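Local coordinates for protein CaaX farnesyltransferase alpha subunit Ram2 (Aspergillus fumigatus, PDB 4L9P) that probably works with its beta subunit to attach farnesyl, and perhaps geranylgeranyl, groups to CAAX proteins such as Ras, at residues W200-F208 / L240-R251. The protein carries 1 engineered substitution. Sequence-based numbering, arbitrary orientation.
Sequences WNHRYMLRF and LVDSELQYSQSR
Two antiparallel helices of the alpha-subunit solenoid, whose segment axes come no closer than 12.0 Å, a gap bridged by long side chains, meet through a salt-bridge network in which Glu244 serves both Arg203 and Arg207. With chi1 at -169° and the rest of its chain stretched out, Arg203 carries its guanidinium across to the carboxylate and grips it side-on: NE gives a nearly straight bond to the syn lone pair of Glu244 OE1 at 2.8 Å, while NH2 reaches OE2, also on the syn side, at 2.9 Å. Arg207 NE meets the same OE2 from above the carboxylate plane, its guanidinium turned almost perpendicular (82°) to that group. This pairing ties helix 197-208, largely within a prenyltransferase alpha-subunit repeat, to helix 238-254; the Tyr264 hydroxyl also hydrogen-bonds Glu244 OE1, and Glu187 OE2 forms a salt bridge with Arg203 NH1. The guanidinium of Arg203 lies on one face of Tyr247, its CZ 3.7 Å from the ring centroid, a cation-pi stack (planes 13° apart) that, with the two-nitrogen grip, should hold it flat. Apolar contacts flank these charges. Trp200 CH2 packs 3.6 Å from Tyr247 CE2, with Arg251 CG at the indole edge; towards the other end, Phe208 CE1 touches Val241 CG2 at 4.0 Å.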
loop_
_atom_site.group_PDB
_atom_site.type_symbol
_atom_site.label_atom_id
_atom_site.label_comp_id
_atom_site.label_asym_id
_atom_site.label_seq_id
_atom_site.Cartn_x
_atom_site.Cartn_y
_atom_site.Cartn_z
ATOM N N TRP A 200 -17.532 8.084 1.152
ATOM C CA TRP A 200 -17.792 8.334 -0.265
ATOM C C TRP A 200 -17.484 7.098 -1.101
ATOM O O TRP A 200 -18.239 6.780 -2.022
ATOM C CB TRP A 200 -16.960 9.522 -0.774
ATOM C CG TRP A 200 -17.500 10.834 -0.317
ATOM C CD1 TRP A 200 -17.025 11.605 0.733
ATOM C CD2 TRP A 200 -18.616 11.551 -0.887
ATOM N NE1 TRP A 200 -17.780 12.768 0.829
ATOM C CE2 TRP A 200 -18.770 12.747 -0.138
ATOM C CE3 TRP A 200 -19.508 11.276 -1.940
ATOM C CZ2 TRP A 200 -19.789 13.689 -0.415
ATOM C CZ3 TRP A 200 -20.520 12.231 -2.221
ATOM C CH2 TRP A 200 -20.620 13.424 -1.482
ATOM N N ASN A 201 -16.380 6.396 -0.790
ATOM C CA ASN A 201 -16.030 5.215 -1.555
ATOM C C ASN A 201 -17.094 4.125 -1.426
ATOM O O ASN A 201 -17.428 3.449 -2.404
ATOM C CB ASN A 201 -14.610 4.746 -1.129
ATOM C CG ASN A 201 -14.202 3.497 -1.880
ATOM O OD1 ASN A 201 -13.847 3.582 -3.066
ATOM N ND2 ASN A 201 -14.379 2.313 -1.267
ATOM N N HIS A 202 -17.584 3.948 -0.191
ATOM C CA HIS A 202 -18.644 2.927 0.020
ATOM C C HIS A 202 -19.898 3.386 -0.691
ATOM O O HIS A 202 -20.624 2.546 -1.274
ATOM C CB HIS A 202 -18.882 2.784 1.516
ATOM C CG HIS A 202 -19.708 1.569 1.864
ATOM N ND1 HIS A 202 -19.172 0.300 1.807
ATOM C CD2 HIS A 202 -20.990 1.434 2.304
ATOM C CE1 HIS A 202 -20.092 -0.569 2.173
ATOM N NE2 HIS A 202 -21.206 0.095 2.454
ATOM N N ARG A 203 -20.181 4.689 -0.730
ATOM C CA ARG A 203 -21.381 5.195 -1.458
ATOM C C ARG A 203 -21.285 4.803 -2.937
ATOM O O ARG A 203 -22.285 4.392 -3.538
ATOM C CB ARG A 203 -21.485 6.725 -1.353
ATOM C CG ARG A 203 -22.872 7.210 -1.872
ATOM C CD ARG A 203 -22.941 8.784 -1.822
ATOM N NE ARG A 203 -24.288 9.123 -2.245
ATOM C CZ ARG A 203 -25.317 9.342 -1.436
ATOM N NH1 ARG A 203 -25.156 9.408 -0.096
ATOM N NH2 ARG A 203 -26.526 9.497 -1.983
ATOM N N TYR A 204 -20.093 4.958 -3.511
ATOM C CA TYR A 204 -19.945 4.596 -4.920
ATOM C C TYR A 204 -20.258 3.083 -5.121
ATOM O O TYR A 204 -20.964 2.688 -6.063
ATOM C CB TYR A 204 -18.519 4.911 -5.423
ATOM C CG TYR A 204 -18.418 4.579 -6.905
ATOM C CD1 TYR A 204 -18.081 3.278 -7.357
ATOM C CD2 TYR A 204 -18.624 5.581 -7.878
ATOM C CE1 TYR A 204 -18.007 2.974 -8.723
ATOM C CE2 TYR A 204 -18.529 5.295 -9.245
ATOM C CZ TYR A 204 -18.254 3.974 -9.655
ATOM O OH TYR A 204 -18.195 3.670 -11.009
ATOM N N MET A 205 -19.768 2.235 -4.242
ATOM C CA MET A 205 -20.087 0.825 -4.365
ATOM C C MET A 205 -21.605 0.589 -4.300
ATOM O O MET A 205 -22.182 -0.168 -5.123
ATOM C CB MET A 205 -19.444 0.081 -3.243
ATOM C CG MET A 205 -19.634 -1.426 -3.376
ATOM S SD MET A 205 -20.540 -2.089 -2.009
ATOM C CE MET A 205 -20.634 -0.901 -0.815
ATOM N N LEU A 206 -22.272 1.242 -3.344
ATOM C CA LEU A 206 -23.724 0.987 -3.177
ATOM C C LEU A 206 -24.446 1.423 -4.422
ATOM O O LEU A 206 -25.413 0.756 -4.828
ATOM C CB LEU A 206 -24.256 1.818 -2.002
ATOM C CG LEU A 206 -23.729 1.415 -0.623
ATOM C CD1 LEU A 206 -24.261 2.379 0.442
ATOM C CD2 LEU A 206 -24.075 -0.049 -0.260
ATOM N N ARG A 207 -24.059 2.548 -5.011
ATOM C CA ARG A 207 -24.844 3.118 -6.112
ATOM C C ARG A 207 -24.432 2.645 -7.503
ATOM O O ARG A 207 -25.306 2.484 -8.383
ATOM C CB ARG A 207 -24.804 4.640 -6.057
ATOM C CG ARG A 207 -25.481 5.234 -4.789
ATOM C CD ARG A 207 -26.962 5.037 -4.877
ATOM N NE ARG A 207 -27.698 5.920 -3.986
ATOM C CZ ARG A 207 -28.642 5.482 -3.152
ATOM N NH1 ARG A 207 -28.849 4.155 -3.021
ATOM N NH2 ARG A 207 -29.316 6.360 -2.416
ATOM N N PHE A 208 -23.130 2.428 -7.693
ATOM C CA PHE A 208 -22.564 2.248 -9.027
ATOM C C PHE A 208 -21.705 1.038 -9.102
ATOM O O PHE A 208 -21.251 0.707 -10.191
ATOM C CB PHE A 208 -21.818 3.530 -9.477
ATOM C CG PHE A 208 -22.730 4.689 -9.596
ATOM C CD1 PHE A 208 -23.644 4.712 -10.628
ATOM C CD2 PHE A 208 -22.771 5.681 -8.615
ATOM C CE1 PHE A 208 -24.553 5.739 -10.735
ATOM C CE2 PHE A 208 -23.654 6.748 -8.729
ATOM C CZ PHE A 208 -24.570 6.750 -9.795
ATOM N N LEU A 240 -31.371 8.150 -11.192
ATOM C CA LEU A 240 -30.389 7.882 -10.131
ATOM C C LEU A 240 -29.124 8.721 -10.349
ATOM O O LEU A 240 -28.591 9.335 -9.418
ATOM C CB LEU A 240 -29.996 6.414 -10.154
ATOM C CG LEU A 240 -28.926 6.052 -9.104
ATOM C CD1 LEU A 240 -29.452 6.419 -7.700
ATOM C CD2 LEU A 240 -28.647 4.532 -9.162
ATOM N N VAL A 241 -28.623 8.737 -11.587
ATOM C CA VAL A 241 -27.466 9.560 -11.853
ATOM C C VAL A 241 -27.764 11.027 -11.493
ATOM O O VAL A 241 -26.945 11.677 -10.778
ATOM C CB VAL A 241 -26.997 9.398 -13.310
ATOM C CG1 VAL A 241 -25.941 10.448 -13.661
ATOM C CG2 VAL A 241 -26.435 7.963 -13.521
ATOM N N ASP A 242 -28.903 11.564 -11.962
ATOM C CA ASP A 242 -29.211 12.951 -11.609
ATOM C C ASP A 242 -29.274 13.188 -10.093
ATOM O O ASP A 242 -28.764 14.189 -9.593
ATOM C CB ASP A 242 -30.598 13.369 -12.155
ATOM C CG ASP A 242 -30.659 13.437 -13.663
ATOM O OD1 ASP A 242 -29.591 13.446 -14.320
ATOM O OD2 ASP A 242 -31.825 13.508 -14.181
ATOM N N SER A 243 -29.906 12.262 -9.359
ATOM C CA SER A 243 -30.026 12.362 -7.917
ATOM C C SER A 243 -28.640 12.358 -7.241
ATOM O O SER A 243 -28.357 13.140 -6.326
ATOM C CB SER A 243 -30.857 11.159 -7.413
ATOM O OG SER A 243 -30.915 11.118 -5.996
ATOM N N GLU A 244 -27.756 11.492 -7.700
ATOM C CA GLU A 244 -26.425 11.412 -7.081
ATOM C C GLU A 244 -25.571 12.630 -7.388
ATOM O O GLU A 244 -24.780 13.068 -6.559
ATOM C CB GLU A 244 -25.736 10.139 -7.580
ATOM C CG GLU A 244 -26.352 8.902 -6.927
ATOM C CD GLU A 244 -26.146 8.878 -5.424
ATOM O OE1 GLU A 244 -24.986 9.069 -4.987
ATOM O OE2 GLU A 244 -27.134 8.636 -4.672
ATOM N N LEU A 245 -25.737 13.168 -8.591
ATOM C CA LEU A 245 -25.047 14.424 -8.908
ATOM C C LEU A 245 -25.583 15.598 -8.082
ATOM O O LEU A 245 -24.803 16.462 -7.628
ATOM C CB LEU A 245 -25.112 14.695 -10.420
ATOM C CG LEU A 245 -24.365 13.706 -11.300
ATOM C CD1 LEU A 245 -24.703 13.996 -12.742
ATOM C CD2 LEU A 245 -22.827 13.791 -11.063
ATOM N N GLN A 246 -26.910 15.652 -7.890
ATOM C CA GLN A 246 -27.435 16.719 -7.067
ATOM C C GLN A 246 -26.950 16.593 -5.631
ATOM O O GLN A 246 -26.593 17.609 -4.978
ATOM C CB GLN A 246 -28.988 16.681 -7.114
ATOM C CG GLN A 246 -29.665 17.752 -6.306
ATOM C CD GLN A 246 -31.181 17.722 -6.536
ATOM O OE1 GLN A 246 -31.908 16.967 -5.876
ATOM N NE2 GLN A 246 -31.658 18.526 -7.491
ATOM N N TYR A 247 -26.907 15.354 -5.121
ATOM C CA TYR A 247 -26.416 15.131 -3.768
ATOM C C TYR A 247 -24.960 15.637 -3.638
ATOM O O TYR A 247 -24.565 16.339 -2.670
ATOM C CB TYR A 247 -26.492 13.646 -3.407
ATOM C CG TYR A 247 -25.910 13.311 -2.049
ATOM C CD1 TYR A 247 -26.692 13.431 -0.888
ATOM C CD2 TYR A 247 -24.597 12.843 -1.929
ATOM C CE1 TYR A 247 -26.181 13.116 0.344
ATOM C CE2 TYR A 247 -24.056 12.554 -0.708
ATOM C CZ TYR A 247 -24.840 12.685 0.428
ATOM O OH TYR A 247 -24.303 12.344 1.633
ATOM N N SER A 248 -24.168 15.286 -4.616
ATOM C CA SER A 248 -22.748 15.708 -4.639
ATOM C C SER A 248 -22.623 17.238 -4.630
ATOM O O SER A 248 -21.769 17.751 -3.883
ATOM C CB SER A 248 -22.048 15.133 -5.862
ATOM O OG SER A 248 -22.093 13.721 -5.808
ATOM N N GLN A 249 -23.416 17.939 -5.476
ATOM C CA GLN A 249 -23.351 19.398 -5.480
ATOM C C GLN A 249 -23.711 19.930 -4.110
ATOM O O GLN A 249 -23.080 20.854 -3.630
ATOM C CB GLN A 249 -24.254 20.003 -6.546
ATOM C CG GLN A 249 -23.776 19.708 -7.947
ATOM C CD GLN A 249 -24.516 20.517 -9.012
ATOM O OE1 GLN A 249 -25.522 21.160 -8.712
ATOM N NE2 GLN A 249 -24.003 20.511 -10.244
ATOM N N SER A 250 -24.753 19.384 -3.481
ATOM C CA SER A 250 -25.164 19.900 -2.164
ATOM C C SER A 250 -24.073 19.718 -1.115
ATOM O O SER A 250 -23.868 20.577 -0.260
ATOM C CB SER A 250 -26.391 19.168 -1.667
ATOM O OG SER A 250 -27.513 19.494 -2.449
ATOM N N ARG A 251 -23.366 18.593 -1.172
ATOM C CA ARG A 251 -22.278 18.400 -0.234
ATOM C C ARG A 251 -21.095 19.326 -0.536
ATOM O O ARG A 251 -20.470 19.843 0.384
ATOM C CB ARG A 251 -21.811 16.940 -0.239
ATOM C CG ARG A 251 -22.886 15.922 0.171
ATOM C CD ARG A 251 -23.325 16.002 1.663
ATOM N NE ARG A 251 -24.122 17.105 2.028
ATOM C CZ ARG A 251 -25.428 17.225 1.725
ATOM N NH1 ARG A 251 -26.017 16.301 0.966
ATOM N NH2 ARG A 251 -26.141 18.296 2.133
#